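Effector EagT6 (PDB 1TU1) acts as a homodimer that is essential for loading the toxin Tse6 onto VgrG1a and so for its delivery to target cells. Local coordinates at residues A51-Y56 with A85-D90; M101-F106 with A123-H128; V105-R110 with Q137-R142. All coordinates share one frame; numbering follows the deposited sequence.

All three interactions draw on one antiparallel sheet, whose neighbouring strands 84-95 and 98-107 lie between helices 53-67 and 125-137. Interaction 1 sets the start of helix 53-67 against strand 84-95 with an aromatic ring and is only partly buried. Interaction 2 is a buried contact on the opposite face, where one leucine near the start of helix 125-137 meets a methionine and the alkyl part of an arginine. Interaction 3, also buried, uses the far end of the same strand 98-107 and combines apolar packing with hydrogen bonds to a backbone carbonyl, beside the dimer interface. Asp90 and Arg103 join the strands of interactions 1 and 2 by a salt bridge.

Interaction 1. Residues A51-Y56 with A85-D90; sequences APFADY and AAVLLD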
ATOM      1  N   ALA A  51      14.539 -15.898 -12.762  1.00 33.34           N
ATOM      2  CA  ALA A  51      14.286 -17.276 -12.348  1.00 31.36           C
ATOM      3  C   ALA A  51      12.906 -17.768 -12.815  1.00 29.46           C
ATOM      4  O   ALA A  51      11.944 -16.971 -12.899  1.00 27.64           O
ATOM      5  CB  ALA A  51      14.399 -17.410 -10.874  1.00 31.90           C
ATOM      6  N   PRO A  52      12.810 -19.064 -13.118  1.00 26.26           N
ATOM      7  CA  PRO A  52      11.514 -19.668 -13.418  1.00 25.93           C
ATOM      8  C   PRO A  52      10.555 -19.413 -12.258  1.00 25.42           C
ATOM      9  O   PRO A  52      10.979 -19.488 -11.111  1.00 25.46           O
ATOM     10  CB  PRO A  52      11.830 -21.167 -13.527  1.00 25.70           C
ATOM     11  CG  PRO A  52      13.266 -21.235 -13.908  1.00 25.85           C
ATOM     12  CD  PRO A  52      13.914 -20.044 -13.224  1.00 26.80           C
ATOM     13  N   PHE A  53       9.304 -19.122 -12.570  1.00 25.27           N
ATOM     14  CA  PHE A  53       8.271 -18.878 -11.567  1.00 24.86           C
ATOM     15  C   PHE A  53       8.110 -20.053 -10.602  1.00 26.22           C
ATOM     16  O   PHE A  53       7.843 -19.841  -9.412  1.00 25.72           O
ATOM     17  CB  PHE A  53       6.956 -18.588 -12.246  1.00 24.55           C
ATOM     18  CG  PHE A  53       5.848 -18.190 -11.288  1.00 24.53           C
ATOM     19  CD1 PHE A  53       6.006 -17.115 -10.418  1.00 24.24           C
ATOM     20  CD2 PHE A  53       4.664 -18.918 -11.243  1.00 23.82           C
ATOM     21  CE1 PHE A  53       4.971 -16.775  -9.508  1.00 21.95           C
ATOM     22  CE2 PHE A  53       3.633 -18.564 -10.350  1.00 22.78           C
ATOM     23  CZ  PHE A  53       3.805 -17.480  -9.505  1.00 22.90           C
ATOM     24  N   ALA A  54       8.259 -21.286 -11.107  1.00 26.59           N
ATOM     25  CA  ALA A  54       8.182 -22.477 -10.266  1.00 26.75           C
ATOM     26  C   ALA A  54       9.234 -22.481  -9.201  1.00 26.83           C
ATOM     27  O   ALA A  54       8.937 -22.857  -8.063  1.00 28.20           O
ATOM     28  CB  ALA A  54       8.276 -23.756 -11.106  1.00 27.77           C
ATOM     29  N   ASP A  55      10.455 -22.069  -9.543  1.00 26.12           N
ATOM     30  CA  ASP A  55      11.542 -21.966  -8.579  1.00 26.79           C
ATOM     31  C   ASP A  55      11.284 -20.850  -7.561  1.00 26.81           C
ATOM     32  O   ASP A  55      11.606 -20.998  -6.377  1.00 26.60           O
ATOM     33  CB  ASP A  55      12.871 -21.659  -9.256  1.00 27.00           C
ATOM     34  CG  ASP A  55      13.394 -22.812 -10.127  1.00 29.23           C
ATOM     35  OD1 ASP A  55      12.747 -23.893 -10.199  1.00 29.91           O
ATOM     36  OD2 ASP A  55      14.435 -22.658 -10.796  1.00 31.18           O
ATOM     37  N   TYR A  56      10.744 -19.727  -8.030  1.00 26.05           N
ATOM     38  CA  TYR A  56      10.384 -18.621  -7.125  1.00 25.76           C
ATOM     39  C   TYR A  56       9.391 -19.114  -6.068  1.00 25.89           C
ATOM     40  O   TYR A  56       9.594 -18.887  -4.876  1.00 25.40           O
ATOM     41  CB  TYR A  56       9.814 -17.397  -7.902  1.00 25.64           C
ATOM     42  CG  TYR A  56       9.093 -16.450  -6.964  1.00 24.25           C
ATOM     43  CD1 TYR A  56       9.786 -15.460  -6.277  1.00 25.75           C
ATOM     44  CD2 TYR A  56       7.737 -16.594  -6.718  1.00 23.73           C
ATOM     45  CE1 TYR A  56       9.125 -14.622  -5.359  1.00 24.92           C
ATOM     46  CE2 TYR A  56       7.068 -15.773  -5.822  1.00 22.70           C
ATOM     47  CZ  TYR A  56       7.761 -14.796  -5.144  1.00 23.98           C
ATOM     48  OH  TYR A  56       7.092 -14.002  -4.254  1.00 24.51           O
ATOM     49  N   ALA A  85       0.436 -17.392 -14.825  1.00 24.27           N
ATOM     50  CA  ALA A  85       0.726 -18.472 -13.900  1.00 24.00           C
ATOM     51  C   ALA A  85       0.530 -18.012 -12.441  1.00 23.69           C
ATOM     52  O   ALA A  85       0.985 -16.938 -12.037  1.00 22.97           O
ATOM     53  CB  ALA A  85       2.150 -18.966 -14.093  1.00 24.44           C
ATOM     54  N   ALA A  86      -0.095 -18.869 -11.651  1.00 23.51           N
ATOM     55  CA  ALA A  86      -0.355 -18.562 -10.268  1.00 23.64           C
ATOM     56  C   ALA A  86      -0.295 -19.820  -9.412  1.00 24.65           C
ATOM     57  O   ALA A  86      -0.532 -20.916  -9.894  1.00 23.39           O
ATOM     58  CB  ALA A  86      -1.725 -17.902 -10.162  1.00 23.20           C
ATOM     59  N   VAL A  87       0.053 -19.649  -8.149  1.00 25.54           N
ATOM     60  CA  VAL A  87      -0.010 -20.725  -7.172  1.00 26.30           C
ATOM     61  C   VAL A  87      -0.780 -20.232  -5.938  1.00 27.30           C
ATOM     62  O   VAL A  87      -0.453 -19.172  -5.388  1.00 26.21           O
ATOM     63  CB  VAL A  87       1.383 -21.179  -6.758  1.00 26.54           C
ATOM     64  CG1 VAL A  87       1.321 -22.247  -5.633  1.00 26.24           C
ATOM     65  CG2 VAL A  87       2.161 -21.717  -7.966  1.00 27.88           C
ATOM     66  N   LEU A  88      -1.799 -20.991  -5.532  1.00 27.61           N
ATOM     67  CA  LEU A  88      -2.461 -20.827  -4.228  1.00 28.45           C
ATOM     68  C   LEU A  88      -1.887 -21.794  -3.202  1.00 29.54           C
ATOM     69  O   LEU A  88      -1.827 -23.031  -3.439  1.00 29.40           O
ATOM     70  CB  LEU A  88      -3.978 -21.013  -4.356  1.00 28.78           C
ATOM     71  CG  LEU A  88      -4.805 -21.154  -3.062  1.00 29.87           C
ATOM     72  CD1 LEU A  88      -4.679 -19.926  -2.190  1.00 29.60           C
ATOM     73  CD2 LEU A  88      -6.257 -21.364  -3.399  1.00 31.49           C
ATOM     74  N   LEU A  89      -1.452 -21.242  -2.072  1.00 29.19           N
ATOM     75  CA  LEU A  89      -0.996 -22.013  -0.937  1.00 30.79           C
ATOM     76  C   LEU A  89      -1.892 -21.746   0.258  1.00 32.56           C
ATOM     77  O   LEU A  89      -1.929 -20.604   0.757  1.00 32.89           O
ATOM     78  CB  LEU A  89       0.407 -21.615  -0.532  1.00 30.51           C
ATOM     79  CG  LEU A  89       1.527 -21.819  -1.541  1.00 31.76           C
ATOM     80  CD1 LEU A  89       2.780 -21.270  -0.933  1.00 31.36           C
ATOM     81  CD2 LEU A  89       1.690 -23.314  -1.901  1.00 31.98           C
ATOM     82  N   ASP A  90      -2.606 -22.783   0.703  1.00 33.43           N
ATOM     83  CA  ASP A  90      -3.358 -22.755   1.951  1.00 34.39           C
ATOM     84  C   ASP A  90      -2.482 -23.321   3.025  1.00 34.76           C
ATOM     85  O   ASP A  90      -2.052 -24.474   2.946  1.00 33.86           O
ATOM     86  CB  ASP A  90      -4.627 -23.573   1.843  1.00 35.38           C
ATOM     87  CG  ASP A  90      -5.580 -23.003   0.845  1.00 36.70           C
ATOM     88  OD1 ASP A  90      -5.535 -21.768   0.624  1.00 38.31           O
ATOM     89  OD2 ASP A  90      -6.398 -23.689   0.208  1.00 39.13           O
TER
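Phe53 and Ala85 mark the closest backbone approach, their CA atoms 7.9 Å apart, where the first turn of helix 53-67 lies against the beginning of strand 84-95. This is helix-on-sheet packing in an alpha-beta-alpha sandwich, consistent with the Mog1p/PsbP-like clan to which the DcrB family belongs. Pro52 holds the N-cap position, a place that suits proline because its missing N-H costs the helix no bond, and its carbonyl receives the first-turn bond from Tyr56 N. The Phe53 ring extends from helix to strand, its first torsion (chi1 -174°) setting CG opposite the backbone N, and carries the whole contact from the helix side. One ring atom, CD2, meets Ala85 CB at 3.8 Å; the small methyl lets the broad ring come close to the strand backbone. Next to it, Phe53 CE2 lies 4.0 Å from Ala86 N, and Ala86 turns its own methyl to the other face of the sheet. Val87, again directed at the helix, adds a branched apolar surface, its CG2 4.2 Å from Phe53 CE2. The ring lies obliquely to these neighbours, and no hydrogen bond joins the two segments. Glu108 touches both Phe53 and Ala85, while the buried Tyr56 packs on Phe106 and hydrogen-bonds Asp45 OD2 through OH. Phe53 CE2 stands 3.5 Å from Ala85 O, which accepts the backbone N-H of Glu108.

Interaction 2. Residues M101-F106 with A123-H128; sequences MLRQVF and ADLPHH
Leu125 meets the strand with both branches of its side chain, one methyl for each of two residues: CD2 packs on Met101 CG at 3.6 Å, and CD1 on Arg103 CD at the same 3.6 Å. In Met101 the bend at chi2 (53°) runs the thioether past the leucine, with CG and the terminal CE both touching Leu125 CD2, CE at 4.0 Å. A flexible, unbranched methionine can mould itself to the leucine in this way. Here helix 125-137 covers the face of the antiparallel sheet opposite to helix 53-67, and Met101 and Arg103, two positions apart on strand 98-107, both point to it. Arg103 lies roughly at right angles to the leucine and presents its methylenes, with CG 4.0 Å from Leu125 CD1. A bend at chi3 (74°) then swings the guanidinium off the apolar patch. Two acids outside these segments bind it and probably balance its charge: NE forms a salt bridge with Asp90 on the adjacent strand, and NH1 another with Glu129, one turn beyond Leu125 on the helix.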
ATOM      1  N   MET A 101      -4.699 -19.073   9.856  1.00 37.74           N
ATOM      2  CA  MET A 101      -4.945 -19.697   8.570  1.00 37.35           C
ATOM      3  C   MET A 101      -4.758 -18.671   7.449  1.00 36.51           C
ATOM      4  O   MET A 101      -5.381 -17.605   7.456  1.00 35.46           O
ATOM      5  CB  MET A 101      -6.370 -20.235   8.538  1.00 37.82           C
ATOM      6  CG  MET A 101      -6.689 -21.207   7.416  1.00 40.17           C
ATOM      7  SD  MET A 101      -5.546 -22.627   7.293  1.00 44.61           S
ATOM      8  CE  MET A 101      -5.734 -22.945   5.507  1.00 45.11           C
ATOM      9  N   LEU A 102      -3.908 -19.019   6.484  1.00 35.40           N
ATOM     10  CA  LEU A 102      -3.621 -18.184   5.324  1.00 34.46           C
ATOM     11  C   LEU A 102      -4.044 -18.849   4.017  1.00 33.85           C
ATOM     12  O   LEU A 102      -3.855 -20.055   3.824  1.00 33.95           O
ATOM     13  CB  LEU A 102      -2.131 -17.886   5.282  1.00 34.34           C
ATOM     14  CG  LEU A 102      -1.725 -16.607   6.018  1.00 35.27           C
ATOM     15  CD1 LEU A 102      -1.939 -16.721   7.536  1.00 36.72           C
ATOM     16  CD2 LEU A 102      -0.295 -16.295   5.724  1.00 35.76           C
ATOM     17  N   ARG A 103      -4.633 -18.063   3.128  1.00 32.53           N
ATOM     18  CA  ARG A 103      -4.813 -18.445   1.739  1.00 31.83           C
ATOM     19  C   ARG A 103      -4.090 -17.383   0.906  1.00 30.33           C
ATOM     20  O   ARG A 103      -4.565 -16.238   0.793  1.00 30.22           O
ATOM     21  CB  ARG A 103      -6.289 -18.529   1.393  1.00 32.20           C
ATOM     22  CG  ARG A 103      -7.087 -19.420   2.381  1.00 35.70           C
ATOM     23  CD  ARG A 103      -8.360 -19.990   1.813  1.00 37.42           C
ATOM     24  NE  ARG A 103      -8.121 -21.070   0.866  1.00 40.30           N
ATOM     25  CZ  ARG A 103      -9.081 -21.718   0.214  1.00 44.30           C
ATOM     26  NH1 ARG A 103     -10.350 -21.375   0.358  1.00 46.73           N
ATOM     27  NH2 ARG A 103      -8.776 -22.687  -0.639  1.00 45.86           N
ATOM     28  N   GLN A 104      -2.937 -17.774   0.366  1.00 27.82           N
ATOM     29  CA  GLN A 104      -1.961 -16.880  -0.250  1.00 26.92           C
ATOM     30  C   GLN A 104      -1.759 -17.228  -1.732  1.00 26.22           C
ATOM     31  O   GLN A 104      -1.365 -18.348  -2.065  1.00 26.99           O
ATOM     32  CB  GLN A 104      -0.648 -16.977   0.511  1.00 26.60           C
ATOM     33  CG  GLN A 104       0.356 -15.892   0.204  1.00 26.76           C
ATOM     34  CD  GLN A 104       1.447 -15.797   1.238  1.00 27.71           C
ATOM     35  OE1 GLN A 104       2.184 -16.759   1.468  1.00 27.83           O
ATOM     36  NE2 GLN A 104       1.544 -14.641   1.894  1.00 26.50           N
ATOM     37  N   VAL A 105      -2.082 -16.300  -2.621  1.00 24.39           N
ATOM     38  CA  VAL A 105      -1.962 -16.524  -4.058  1.00 23.12           C
ATOM     39  C   VAL A 105      -0.769 -15.724  -4.610  1.00 22.66           C
ATOM     40  O   VAL A 105      -0.640 -14.515  -4.377  1.00 21.02           O
ATOM     41  CB  VAL A 105      -3.220 -16.131  -4.785  1.00 22.91           C
ATOM     42  CG1 VAL A 105      -3.091 -16.379  -6.315  1.00 23.30           C
ATOM     43  CG2 VAL A 105      -4.455 -16.893  -4.225  1.00 24.72           C
ATOM     44  N   PHE A 106       0.112 -16.409  -5.324  1.00 21.50           N
ATOM     45  CA  PHE A 106       1.229 -15.758  -5.984  1.00 21.25           C
ATOM     46  C   PHE A 106       0.898 -15.721  -7.444  1.00 22.14           C
ATOM     47  O   PHE A 106       0.590 -16.769  -8.036  1.00 22.62           O
ATOM     48  CB  PHE A 106       2.499 -16.553  -5.754  1.00 21.36           C
ATOM     49  CG  PHE A 106       2.888 -16.679  -4.328  1.00 22.05           C
ATOM     50  CD1 PHE A 106       3.850 -15.840  -3.792  1.00 21.49           C
ATOM     51  CD2 PHE A 106       2.301 -17.632  -3.505  1.00 23.48           C
ATOM     52  CE1 PHE A 106       4.244 -15.953  -2.463  1.00 23.22           C
ATOM     53  CE2 PHE A 106       2.694 -17.759  -2.155  1.00 24.40           C
ATOM     54  CZ  PHE A 106       3.658 -16.912  -1.634  1.00 23.89           C
ATOM     55  N   ALA A 123     -10.783 -21.418  12.684  1.00 40.40           N
ATOM     56  CA  ALA A 123     -12.217 -21.363  12.987  1.00 40.54           C
ATOM     57  C   ALA A 123     -12.998 -20.422  12.074  1.00 40.10           C
ATOM     58  O   ALA A 123     -14.164 -20.672  11.773  1.00 39.61           O
ATOM     59  CB  ALA A 123     -12.444 -20.979  14.467  1.00 40.83           C
ATOM     60  N   ASP A 124     -12.372 -19.330  11.646  1.00 39.57           N
ATOM     61  CA  ASP A 124     -13.081 -18.318  10.853  1.00 39.43           C
ATOM     62  C   ASP A 124     -12.933 -18.484   9.339  1.00 39.14           C
ATOM     63  O   ASP A 124     -13.609 -17.796   8.586  1.00 38.51           O
ATOM     64  CB  ASP A 124     -12.627 -16.904  11.259  1.00 39.30           C
ATOM     65  CG  ASP A 124     -13.078 -16.529  12.664  1.00 40.73           C
ATOM     66  OD1 ASP A 124     -13.936 -17.252  13.235  1.00 39.27           O
ATOM     67  OD2 ASP A 124     -12.623 -15.535  13.269  1.00 40.61           O
ATOM     68  N   LEU A 125     -12.047 -19.366   8.886  1.00 39.54           N
ATOM     69  CA  LEU A 125     -11.839 -19.508   7.446  1.00 39.79           C
ATOM     70  C   LEU A 125     -13.145 -19.781   6.684  1.00 39.82           C
ATOM     71  O   LEU A 125     -13.431 -19.108   5.689  1.00 39.71           O
ATOM     72  CB  LEU A 125     -10.766 -20.547   7.121  1.00 39.95           C
ATOM     73  CG  LEU A 125     -10.574 -20.798   5.619  1.00 40.71           C
ATOM     74  CD1 LEU A 125     -10.197 -19.503   4.879  1.00 41.12           C
ATOM     75  CD2 LEU A 125      -9.539 -21.872   5.357  1.00 41.91           C
ATOM     76  N   PRO A 126     -13.962 -20.737   7.133  1.00 39.87           N
ATOM     77  CA  PRO A 126     -15.201 -21.052   6.400  1.00 39.31           C
ATOM     78  C   PRO A 126     -16.149 -19.878   6.269  1.00 38.20           C
ATOM     79  O   PRO A 126     -16.891 -19.798   5.297  1.00 38.70           O
ATOM     80  CB  PRO A 126     -15.838 -22.175   7.245  1.00 39.76           C
ATOM     81  CG  PRO A 126     -14.708 -22.768   7.966  1.00 40.06           C
ATOM     82  CD  PRO A 126     -13.791 -21.613   8.305  1.00 39.90           C
ATOM     83  N   HIS A 127     -16.149 -18.975   7.239  1.00 37.02           N
ATOM     84  CA  HIS A 127     -17.032 -17.823   7.173  1.00 36.09           C
ATOM     85  C   HIS A 127     -16.572 -16.810   6.116  1.00 34.90           C
ATOM     86  O   HIS A 127     -17.381 -16.229   5.396  1.00 34.86           O
ATOM     87  CB  HIS A 127     -17.117 -17.138   8.537  1.00 36.69           C
ATOM     88  CG  HIS A 127     -17.905 -15.877   8.495  1.00 37.67           C
ATOM     89  ND1 HIS A 127     -17.351 -14.673   8.122  1.00 42.31           N
ATOM     90  CD2 HIS A 127     -19.218 -15.641   8.701  1.00 41.43           C
ATOM     91  CE1 HIS A 127     -18.286 -13.742   8.126  1.00 41.90           C
ATOM     92  NE2 HIS A 127     -19.431 -14.304   8.471  1.00 43.65           N
ATOM     93  N   HIS A 128     -15.269 -16.586   6.037  1.00 34.01           N
ATOM     94  CA  HIS A 128     -14.727 -15.554   5.139  1.00 33.59           C
ATOM     95  C   HIS A 128     -14.503 -16.034   3.686  1.00 34.49           C
ATOM     96  O   HIS A 128     -14.425 -15.224   2.758  1.00 34.75           O
ATOM     97  CB  HIS A 128     -13.431 -15.004   5.733  1.00 32.67           C
ATOM     98  CG  HIS A 128     -13.659 -14.136   6.929  1.00 27.85           C
ATOM     99  ND1 HIS A 128     -14.422 -12.992   6.877  1.00 22.08           N
ATOM    100  CD2 HIS A 128     -13.248 -14.261   8.210  1.00 27.61           C
ATOM    101  CE1 HIS A 128     -14.461 -12.441   8.077  1.00 22.85           C
ATOM    102  NE2 HIS A 128     -13.743 -13.181   8.901  1.00 24.57           N
TER

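Interaction 3. Residues V105-R110 with Q137-R142; sequences VFIERR and QTLVPR
Arg109 grips a single backbone oxygen, Arg142 O, side-on with two nitrogens: NE at 3.0 Å and NH2 at 2.9 Å from that atom. The oxygen sits at the guanidinium edge, close to its plane, but the two donors reach the carbonyl differently. NE lies in the carbonyl plane, whereas NH2 stands above it by 47°. Neither bond is straight, the N-H...O angle being 143° for NE and 151° for NH2, as expected when two nearly parallel N-H groups share one acceptor between them. The fork limits rotation of the guanidinium. Arginine suits this place because its chain, extended from CG to NE, is long enough to span the gap and ends in two donors facing the same way.

Beside this polar grip lies an apolar one. Ile107 and Leu139 meet tip to tip, CD1 of Ile107 lying 3.9 Å from CD2 of Leu139, and the other branch of the isoleucine, CG2, comes more loosely to Pro141 CG at 4.5 Å. Branched aliphatic chains suit this buried junction, bringing no polar side-chain atoms to satisfy, and Pro141 adds a compact apolar ring. Ile107 and Pro141 both touch His84 as well, and Leu139 rests on Thr116 of the neighbouring strand.

The contact joins the end of a central strand of the alpha-beta-alpha sandwich to the chain that leaves helix 125-137. That chain forms the short strand 140-141, where Val140 and Pro141 pair antiparallel with a strand of the second subunit, so that beta pairing runs across the homodimer interface. Leu139 packs on Ala11 of that subunit and Arg109 on its Glu10. Further out, the side chain of Arg142, in the conformer described, turns from Arg109 and forms a salt bridge through NH2 with Asp12 OD1 of the second subunit.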
ATOM      1  N   VAL A 105      -2.082 -16.300  -2.621  1.00 24.39           N
ATOM      2  CA  VAL A 105      -1.962 -16.524  -4.058  1.00 23.12           C
ATOM      3  C   VAL A 105      -0.769 -15.724  -4.610  1.00 22.66           C
ATOM      4  O   VAL A 105      -0.640 -14.515  -4.377  1.00 21.02           O
ATOM      5  CB  VAL A 105      -3.220 -16.131  -4.785  1.00 22.91           C
ATOM      6  CG1 VAL A 105      -3.091 -16.379  -6.315  1.00 23.30           C
ATOM      7  CG2 VAL A 105      -4.455 -16.893  -4.225  1.00 24.72           C
ATOM      8  N   PHE A 106       0.112 -16.409  -5.324  1.00 21.50           N
ATOM      9  CA  PHE A 106       1.229 -15.758  -5.984  1.00 21.25           C
ATOM     10  C   PHE A 106       0.898 -15.721  -7.444  1.00 22.14           C
ATOM     11  O   PHE A 106       0.590 -16.769  -8.036  1.00 22.62           O
ATOM     12  CB  PHE A 106       2.499 -16.553  -5.754  1.00 21.36           C
ATOM     13  CG  PHE A 106       2.888 -16.679  -4.328  1.00 22.05           C
ATOM     14  CD1 PHE A 106       3.850 -15.840  -3.792  1.00 21.49           C
ATOM     15  CD2 PHE A 106       2.301 -17.632  -3.505  1.00 23.48           C
ATOM     16  CE1 PHE A 106       4.244 -15.953  -2.463  1.00 23.22           C
ATOM     17  CE2 PHE A 106       2.694 -17.759  -2.155  1.00 24.40           C
ATOM     18  CZ  PHE A 106       3.658 -16.912  -1.634  1.00 23.89           C
ATOM     19  N   ILE A 107       0.911 -14.522  -8.037  1.00 20.84           N
ATOM     20  CA  ILE A 107       0.578 -14.359  -9.442  1.00 20.75           C
ATOM     21  C   ILE A 107       1.793 -13.817 -10.175  1.00 20.26           C
ATOM     22  O   ILE A 107       2.247 -12.711  -9.916  1.00 19.21           O
ATOM     23  CB  ILE A 107      -0.618 -13.406  -9.657  1.00 20.04           C
ATOM     24  CG1 ILE A 107      -1.809 -13.807  -8.776  1.00 21.05           C
ATOM     25  CG2 ILE A 107      -0.991 -13.359 -11.156  1.00 19.32           C
ATOM     26  CD1 ILE A 107      -2.974 -12.852  -8.865  1.00 22.19           C
ATOM     27  N   GLU A 108       2.324 -14.617 -11.091  1.00 21.28           N
ATOM     28  CA  GLU A 108       3.475 -14.209 -11.876  1.00 20.03           C
ATOM     29  C   GLU A 108       3.132 -12.959 -12.681  1.00 19.85           C
ATOM     30  O   GLU A 108       2.194 -12.951 -13.431  1.00 19.71           O
ATOM     31  CB  GLU A 108       3.916 -15.300 -12.864  1.00 19.96           C
ATOM     32  CG  GLU A 108       5.288 -14.949 -13.423  1.00 19.56           C
ATOM     33  CD  GLU A 108       5.844 -15.954 -14.434  1.00 19.63           C
ATOM     34  OE1 GLU A 108       5.063 -16.703 -15.080  1.00 21.31           O
ATOM     35  OE2 GLU A 108       7.080 -15.944 -14.554  1.00 21.60           O
ATOM     36  N   ARG A 109       3.959 -11.936 -12.535  1.00 21.23           N
ATOM     37  CA  ARG A 109       3.903 -10.734 -13.347  1.00 22.41           C
ATOM     38  C   ARG A 109       5.276 -10.075 -13.328  1.00 23.15           C
ATOM     39  O   ARG A 109       6.058 -10.266 -12.415  1.00 22.52           O
ATOM     40  CB  ARG A 109       2.868  -9.766 -12.750  1.00 22.75           C
ATOM     41  CG  ARG A 109       2.559  -8.539 -13.539  1.00 23.99           C
ATOM     42  CD  ARG A 109       1.299  -7.797 -13.024  1.00 25.19           C
ATOM     43  NE  ARG A 109       0.889  -6.758 -13.959  1.00 26.29           N
ATOM     44  CZ  ARG A 109       1.502  -5.589 -14.126  1.00 26.67           C
ATOM     45  NH1 ARG A 109       2.538  -5.246 -13.396  1.00 27.20           N
ATOM     46  NH2 ARG A 109       1.062  -4.737 -15.037  1.00 29.66           N
ATOM     47  N   ARG A 110       5.526  -9.241 -14.326  1.00 24.93           N
ATOM     48  CA  ARG A 110       6.717  -8.399 -14.364  1.00 26.28           C
ATOM     49  C   ARG A 110       6.290  -6.947 -14.245  1.00 25.18           C
ATOM     50  O   ARG A 110       5.285  -6.554 -14.826  1.00 25.33           O
ATOM     51  CB  ARG A 110       7.424  -8.590 -15.699  1.00 27.42           C
ATOM     52  CG  ARG A 110       7.950  -9.958 -15.864  1.00 32.85           C
ATOM     53  CD  ARG A 110       9.102 -10.189 -14.949  1.00 39.98           C
ATOM     54  NE  ARG A 110       9.579 -11.560 -15.013  1.00 44.69           N
ATOM     55  CZ  ARG A 110      10.369 -12.091 -14.101  1.00 47.29           C
ATOM     56  NH1 ARG A 110      10.764 -11.355 -13.071  1.00 48.11           N
ATOM     57  NH2 ARG A 110      10.776 -13.362 -14.228  1.00 50.49           N
ATOM     58  N   GLN A 137     -11.947 -14.198  -7.839  1.00 28.88           N
ATOM     59  CA  GLN A 137     -12.478 -14.671  -9.116  1.00 29.49           C
ATOM     60  C   GLN A 137     -12.714 -13.517 -10.065  1.00 28.62           C
ATOM     61  O   GLN A 137     -12.817 -13.712 -11.280  1.00 28.65           O
ATOM     62  CB  GLN A 137     -13.751 -15.507  -8.907  1.00 29.85           C
ATOM     63  CG  GLN A 137     -13.411 -16.891  -8.389  1.00 33.57           C
ATOM     64  CD  GLN A 137     -14.600 -17.830  -8.299  1.00 38.96           C
ATOM     65  OE1 GLN A 137     -15.739 -17.405  -8.070  1.00 42.87           O
ATOM     66  NE2 GLN A 137     -14.334 -19.116  -8.473  1.00 42.29           N
ATOM     67  N   THR A 138     -12.775 -12.306  -9.524  1.00 28.06           N
ATOM     68  CA  THR A 138     -12.863 -11.112 -10.354  1.00 26.58           C
ATOM     69  C   THR A 138     -11.520 -10.440 -10.622  1.00 25.93           C
ATOM     70  O   THR A 138     -11.487  -9.483 -11.360  1.00 25.30           O
ATOM     71  CB  THR A 138     -13.777 -10.047  -9.703  1.00 27.21           C
ATOM     72  OG1 THR A 138     -13.175  -9.558  -8.483  1.00 26.20           O
ATOM     73  CG2 THR A 138     -15.120 -10.647  -9.305  1.00 27.90           C
ATOM     74  N   LEU A 139     -10.433 -10.888  -9.998  1.00 25.77           N
ATOM     75  CA  LEU A 139      -9.129 -10.234 -10.217  1.00 25.17           C
ATOM     76  C   LEU A 139      -8.650 -10.410 -11.665  1.00 25.36           C
ATOM     77  O   LEU A 139      -8.393 -11.532 -12.099  1.00 25.14           O
ATOM     78  CB  LEU A 139      -8.080 -10.772  -9.265  1.00 24.53           C
ATOM     79  CG  LEU A 139      -6.765  -9.989  -9.158  1.00 24.41           C
ATOM     80  CD1 LEU A 139      -6.188 -10.233  -7.804  1.00 26.37           C
ATOM     81  CD2 LEU A 139      -5.757 -10.428 -10.228  1.00 26.46           C
ATOM     82  N   VAL A 140      -8.514  -9.299 -12.388  1.00 26.23           N
ATOM     83  CA  VAL A 140      -7.922  -9.309 -13.721  1.00 26.98           C
ATOM     84  C   VAL A 140      -6.562  -8.620 -13.720  1.00 27.34           C
ATOM     85  O   VAL A 140      -6.480  -7.401 -13.543  1.00 27.31           O
ATOM     86  CB  VAL A 140      -8.865  -8.668 -14.751  1.00 26.96           C
ATOM     87  CG1 VAL A 140      -8.289  -8.755 -16.163  1.00 28.26           C
ATOM     88  CG2 VAL A 140     -10.241  -9.320 -14.667  1.00 27.50           C
ATOM     89  N   PRO A 141      -5.478  -9.381 -13.898  1.00 28.58           N
ATOM     90  CA  PRO A 141      -4.156  -8.760 -14.021  1.00 29.77           C
ATOM     91  C   PRO A 141      -4.129  -7.768 -15.179  1.00 31.35           C
ATOM     92  O   PRO A 141      -4.792  -7.964 -16.207  1.00 31.17           O
ATOM     93  CB  PRO A 141      -3.214  -9.957 -14.252  1.00 29.86           C
ATOM     94  CG  PRO A 141      -3.929 -11.127 -13.693  1.00 29.10           C
ATOM     95  CD  PRO A 141      -5.386 -10.853 -13.925  1.00 28.70           C
ATOM     96  N   ARG A 142      -3.429  -6.664 -14.976  1.00 34.40           N
ATOM     97  CA  ARG A 142      -3.286  -5.644 -15.999  1.00 37.23           C
ATOM     98  C   ARG A 142      -2.041  -5.956 -16.843  1.00 38.49           C
ATOM     99  O   ARG A 142      -0.987  -6.277 -16.299  1.00 37.78           O
ATOM    100  CB  ARG A 142      -3.144  -4.270 -15.353  0.51 37.51           C
ATOM    101  CG  ARG A 142      -3.137  -3.101 -16.329  0.51 40.18           C
ATOM    102  CD  ARG A 142      -3.039  -1.718 -15.672  0.51 42.83           C
ATOM    103  NE  ARG A 142      -4.342  -1.217 -15.221  0.51 45.78           N
ATOM    104  CZ  ARG A 142      -4.912  -1.499 -14.048  0.51 48.75           C
ATOM    105  NH1 ARG A 142      -4.315  -2.279 -13.166  0.51 50.55           N
ATOM    106  NH2 ARG A 142      -6.096  -0.993 -13.742  0.51 50.16           N
TER